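Local coordinates for glutamic acid/alanine-rich protein (PDB 2Y44) that is a surface protein of Trypanosoma congolense whose elongated helical ectodomain probably stands in, and helps to build, the coat on the parasite cell surface, at residues A91-D94 and A95-T99; E128-S131 and K132-E135. All blocks are in the same frame, centred on the assembly; numbering follows the deposited sequence.

Contact 1: A91-D94 and A95-T99; sequences ASKD and AIETT
Lys93 and Glu97 stand one turn apart on the long helix 57-107 of this helical-bundle ectodomain, a worked example of the i to i+4 ion pair. The Lys93 chain, extended to CE, bends at its last torsion (chi4 70°); CE lies 3.6 Å from Glu97 OE2 and NZ 3.8 Å, a long salt bridge on an exposed face. The other carboxylate oxygen, OE1, lies 4.1 Å from Asp94 OD1, and one water donates to both, weakly to Asp94, which probably eases the like charges.

In the same turns one main-chain hydrogen bond is replaced by water. Ala91 O and Ala95 N are 4.8 Å apart, and a water bridges them in place of the direct bond, accepting only weakly from Ala95 N. Regular bonding resumes with Ile96 N to Ser92 O at 2.9 Å. On the bundle side, the OG of buried Ser92 turns back to Leu88 O and Thr89 O, while Ala95 and Ile96 lie on Leu15 and Ala95 also meets Phe159. Asp94 O is gripped twice by Thr98, one turn later in the helix. The amide N approaches from one face of the carbonyl plane, and OG1 donates from the opposite face at 3.0 Å.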
ATOM      1  N   ALA A  91      -0.704  -9.647   9.075  1.00 20.04           N
ATOM      2  CA  ALA A  91       0.690  -9.944   9.348  1.00 19.63           C
ATOM      3  C   ALA A  91       1.287  -9.034  10.403  1.00 21.10           C
ATOM      4  O   ALA A  91       2.261  -9.423  11.078  1.00 23.05           O
ATOM      5  CB  ALA A  91       1.513  -9.869   8.057  1.00 18.69           C
ATOM      6  N   SER A  92       0.808  -7.793  10.485  1.00 19.28           N
ATOM      7  CA  SER A  92       1.481  -6.805  11.310  1.00 22.72           C
ATOM      8  C   SER A  92       0.836  -6.611  12.675  1.00 22.37           C
ATOM      9  O   SER A  92       1.361  -5.869  13.512  1.00 21.72           O
ATOM     10  CB  SER A  92       1.551  -5.462  10.606  1.00 24.04           C
ATOM     11  OG  SER A  92       0.270  -5.047  10.209  1.00 26.47           O
ATOM     12  N   LYS A  93      -0.329  -7.227  12.860  1.00 21.64           N
ATOM     13  CA  LYS A  93      -1.100  -7.067  14.091  1.00 22.10           C
ATOM     14  C   LYS A  93      -0.211  -7.426  15.274  1.00 22.54           C
ATOM     15  O   LYS A  93      -0.134  -6.662  16.246  1.00 21.58           O
ATOM     16  CB  LYS A  93      -2.365  -7.958  14.070  1.00 23.93           C
ATOM     17  CG  LYS A  93      -3.250  -7.790  15.317  1.00 28.17           C
ATOM     18  CD  LYS A  93      -4.353  -8.888  15.392  1.00 31.65           C
ATOM     19  CE  LYS A  93      -5.173  -8.757  16.662  1.00 30.60           C
ATOM     20  NZ  LYS A  93      -6.023  -7.526  16.573  1.00 39.86           N
ATOM     21  N   ASP A  94       0.411  -8.610  15.236  1.00 21.97           N
ATOM     22  CA  ASP A  94       1.215  -9.057  16.367  1.00 24.58           C
ATOM     23  C   ASP A  94       2.439  -8.165  16.580  1.00 23.95           C
ATOM     24  O   ASP A  94       2.831  -7.917  17.734  1.00 23.58           O
ATOM     25  CB  ASP A  94       1.611 -10.540  16.270  1.00 27.03           C
ATOM     26  CG  ASP A  94       0.427 -11.497  16.468  1.00 33.22           C
ATOM     27  OD1 ASP A  94      -0.653 -11.077  16.957  1.00 38.22           O
ATOM     28  OD2 ASP A  94       0.587 -12.692  16.112  1.00 41.46           O
ATOM     29  N   ALA A  95       3.023  -7.673  15.483  1.00 21.19           N
ATOM     30  CA  ALA A  95       4.212  -6.820  15.564  1.00 21.01           C
ATOM     31  C   ALA A  95       3.888  -5.449  16.194  1.00 17.88           C
ATOM     32  O   ALA A  95       4.628  -4.942  17.019  1.00 15.48           O
ATOM     33  CB  ALA A  95       4.834  -6.620  14.194  1.00 20.04           C
ATOM     34  N   ILE A  96       2.748  -4.891  15.830  1.00 17.04           N
ATOM     35  CA  ILE A  96       2.287  -3.664  16.464  1.00 16.96           C
ATOM     36  C   ILE A  96       2.057  -3.858  17.956  1.00 16.46           C
ATOM     37  O   ILE A  96       2.552  -3.084  18.789  1.00 17.34           O
ATOM     38  CB  ILE A  96       1.020  -3.100  15.787  1.00 16.48           C
ATOM     39  CG1 ILE A  96       1.386  -2.488  14.401  1.00 20.42           C
ATOM     40  CG2 ILE A  96       0.419  -2.059  16.675  1.00 17.13           C
ATOM     41  CD1 ILE A  96       0.179  -2.384  13.420  1.00 22.81           C
ATOM     42  N   GLU A  97       1.403  -4.947  18.319  1.00 18.28           N
ATOM     43  CA  GLU A  97       1.119  -5.170  19.733  1.00 19.44           C
ATOM     44  C   GLU A  97       2.418  -5.336  20.545  1.00 18.50           C
ATOM     45  O   GLU A  97       2.600  -4.745  21.628  1.00 17.68           O
ATOM     46  CB  GLU A  97       0.216  -6.402  19.879  1.00 20.28           C
ATOM     47  CG  GLU A  97      -1.180  -6.158  19.307  1.00 27.82           C
ATOM     48  CD  GLU A  97      -2.167  -7.304  19.560  1.00 42.49           C
ATOM     49  OE1 GLU A  97      -1.729  -8.423  19.921  1.00 47.08           O
ATOM     50  OE2 GLU A  97      -3.388  -7.087  19.340  1.00 44.60           O
ATOM     51  N   THR A  98       3.305  -6.183  20.032  1.00 16.26           N
ATOM     52  CA  THR A  98       4.586  -6.428  20.648  1.00 17.69           C
ATOM     53  C   THR A  98       5.448  -5.174  20.796  1.00 15.94           C
ATOM     54  O   THR A  98       6.070  -4.953  21.856  1.00 19.27           O
ATOM     55  CB  THR A  98       5.347  -7.530  19.847  1.00 19.31           C
ATOM     56  OG1 THR A  98       4.607  -8.754  19.959  1.00 26.53           O
ATOM     57  CG2 THR A  98       6.748  -7.719  20.409  1.00 24.77           C
ATOM     58  N   THR A  99       5.556  -4.386  19.721  1.00 13.76           N
ATOM     59  CA  THR A  99       6.375  -3.203  19.739  1.00 15.81           C
ATOM     60  C   THR A  99       5.758  -2.181  20.685  1.00 15.01           C
ATOM     61  O   THR A  99       6.464  -1.530  21.457  1.00 15.11           O
ATOM     62  CB  THR A  99       6.522  -2.639  18.308  1.00 15.66           C
ATOM     63  OG1 THR A  99       7.104  -3.666  17.488  1.00 20.29           O
ATOM     64  CG2 THR A  99       7.430  -1.395  18.273  1.00 18.92           C
TER
HETATM   65  O   HOH W   1       3.460  -9.500  13.273  1.00 27.90           O
HETATM   66  O   HOH W   2       0.324 -10.373  19.296  1.00 48.70           O

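Contact 2: E128-S131 and K132-E135; sequences EVTS and KSLE
Thr130 and Ser133 exchange side-chain-to-backbone hydrogen bonds as a capping box, the reciprocal arrangement that opens helix 131-144. Thr130 is the N-cap: its OG1 accepts from Ser133 N at 3.0 Å, close to straight at 168°. In return Ser133 OG accepts from Thr130 N at 2.9 Å, straighter still at 172°. In both residues the hydroxyl sits between its own backbone N and carbonyl carbon (chi1 near 60°), which folds each oxygen back towards the backbone amide of the other.

Just inside the box the regular helical pattern takes over. Leu134 N donates to Thr130 O at 3.0 Å, and Glu135 N reaches Ser131 O at 2.9 Å. Val129 CG2 comes within 4.3 Å of Leu134 CB, a loose apolar contact that joins the incoming loop to the inner side of the first turn.

The next shell ties the cap to the bundle. Ser133 OG has a second partner in Gln14 NE2 of helix 2-16, and buried Ser131 OG bonds Glu167 OE1 of helix 149-183. Leu134 rests on Gln14, Leu18 and Phe159, while Val129 meets Gln14 and Ala21.

Ser133 OG thus accepts from Thr130 N and also pairs with Gln14 NE2. The cap satisfies a first-turn amide that has no preceding helical carbonyl to use, and the bond to Gln14 links the helix start to helix 2-16 and probably helps to set how the two sit together.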
ATOM      1  N   GLU A 128       2.381   8.707   5.469  1.00 37.08           N
ATOM      2  CA  GLU A 128       2.908   8.427   4.131  1.00 37.03           C
ATOM      3  C   GLU A 128       3.975   7.339   4.159  1.00 34.08           C
ATOM      4  O   GLU A 128       5.067   7.505   3.590  1.00 36.42           O
ATOM      5  CB  GLU A 128       3.488   9.692   3.502  1.00 38.32           C
ATOM      6  CG  GLU A 128       2.448  10.769   3.181  1.00 42.57           C
ATOM      7  CD  GLU A 128       3.012  11.836   2.275  1.00 47.14           C
ATOM      8  OE1 GLU A 128       3.997  11.532   1.562  1.00 46.16           O
ATOM      9  OE2 GLU A 128       2.492  12.979   2.285  1.00 52.73           O
ATOM     10  N   VAL A 129       3.660   6.243   4.841  1.00 29.41           N
ATOM     11  CA  VAL A 129       4.573   5.106   4.967  1.00 26.47           C
ATOM     12  C   VAL A 129       4.671   4.445   3.590  1.00 24.81           C
ATOM     13  O   VAL A 129       3.664   4.306   2.886  1.00 23.15           O
ATOM     14  CB  VAL A 129       4.051   4.088   6.040  1.00 26.80           C
ATOM     15  CG1 VAL A 129       2.595   3.775   5.777  1.00 29.44           C
ATOM     16  CG2 VAL A 129       4.850   2.795   6.041  1.00 26.11           C
ATOM     17  N   THR A 130       5.896   4.141   3.170  1.00 20.19           N
ATOM     18  CA  THR A 130       6.130   3.427   1.932  1.00 19.81           C
ATOM     19  C   THR A 130       7.011   2.209   2.197  1.00 19.23           C
ATOM     20  O   THR A 130       7.594   2.062   3.274  1.00 20.38           O
ATOM     21  CB  THR A 130       6.852   4.317   0.928  1.00 20.56           C
ATOM     22  OG1 THR A 130       8.106   4.720   1.480  1.00 19.24           O
ATOM     23  CG2 THR A 130       6.043   5.590   0.629  1.00 23.34           C
ATOM     24  N   SER A 131       7.135   1.329   1.222  1.00 18.15           N
ATOM     25  CA  SER A 131       8.051   0.212   1.424  1.00 18.89           C
ATOM     26  C   SER A 131       9.461   0.738   1.722  1.00 16.27           C
ATOM     27  O   SER A 131      10.225   0.122   2.466  1.00 18.06           O
ATOM     28  CB  SER A 131       8.039  -0.713   0.207  1.00 18.55           C
ATOM     29  OG  SER A 131       8.415   0.039  -0.946  1.00 19.39           O
ATOM     30  N   LYS A 132       9.828   1.867   1.132  1.00 17.08           N
ATOM     31  CA  LYS A 132      11.155   2.457   1.397  1.00 17.75           C
ATOM     32  C   LYS A 132      11.283   3.002   2.837  1.00 17.39           C
ATOM     33  O   LYS A 132      12.264   2.738   3.510  1.00 16.67           O
ATOM     34  CB  LYS A 132      11.450   3.603   0.420  1.00 18.07           C
ATOM     35  CG  LYS A 132      12.861   4.147   0.582  1.00 26.25           C
ATOM     36  CD  LYS A 132      13.024   5.543  -0.015  1.00 36.59           C
ATOM     37  CE  LYS A 132      13.612   5.484  -1.413  1.00 41.16           C
ATOM     38  NZ  LYS A 132      13.544   6.820  -2.078  1.00 44.65           N
ATOM     39  N   SER A 133      10.308   3.777   3.303  1.00 17.01           N
ATOM     40  CA  SER A 133      10.417   4.349   4.681  1.00 15.38           C
ATOM     41  C   SER A 133      10.373   3.252   5.760  1.00 14.48           C
ATOM     42  O   SER A 133      11.097   3.304   6.766  1.00 14.61           O
ATOM     43  CB  SER A 133       9.330   5.381   4.963  1.00 15.66           C
ATOM     44  OG  SER A 133       8.043   4.771   4.967  1.00 19.00           O
ATOM     45  N   LEU A 134       9.567   2.238   5.496  1.00 14.92           N
ATOM     46  CA  LEU A 134       9.457   1.075   6.377  1.00 15.37           C
ATOM     47  C   LEU A 134      10.767   0.266   6.374  1.00 15.43           C
ATOM     48  O   LEU A 134      11.325  -0.002   7.437  1.00 16.63           O
ATOM     49  CB  LEU A 134       8.282   0.237   5.902  1.00 17.14           C
ATOM     50  CG  LEU A 134       7.985  -1.104   6.509  1.00 23.12           C
ATOM     51  CD1 LEU A 134       7.594  -0.807   7.958  1.00 20.16           C
ATOM     52  CD2 LEU A 134       6.779  -1.719   5.723  1.00 22.82           C
ATOM     53  N   GLU A 135      11.344   0.016   5.191  1.00 16.12           N
ATOM     54  CA  GLU A 135      12.636  -0.686   5.160  1.00 16.03           C
ATOM     55  C   GLU A 135      13.726   0.099   5.894  1.00 15.89           C
ATOM     56  O   GLU A 135      14.567  -0.472   6.601  1.00 16.16           O
ATOM     57  CB  GLU A 135      13.061  -0.945   3.707  1.00 16.21           C
ATOM     58  CG  GLU A 135      14.330  -1.772   3.591  1.00 19.76           C
ATOM     59  CD  GLU A 135      14.549  -2.252   2.162  1.00 33.72           C
ATOM     60  OE1 GLU A 135      14.821  -1.409   1.279  1.00 35.96           O
ATOM     61  OE2 GLU A 135      14.419  -3.463   1.918  1.00 36.62           O
TER

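In the fold
Both contacts are local, each between neighbouring segments of the chain, one within a helix, the other at a helix start. Contact 1 lies at the surface, within the run of helix 57-107, with its centre about 17 Å from that of the chain; contact 2 is partly buried, at the start of helix 131-144, about 9 Å from it. They do not touch, their nearest atoms being about 8 Å apart, but both pack against helices 2-16 and 149-183, where Phe159 meets side chains from each. The chemistry follows the place: charged groups and water mark the outer face of 91-99, whereas hydroxyl-to-amide bonds of the capping box, with apolar packing, carry contact 2, although it too has exposed charged side chains.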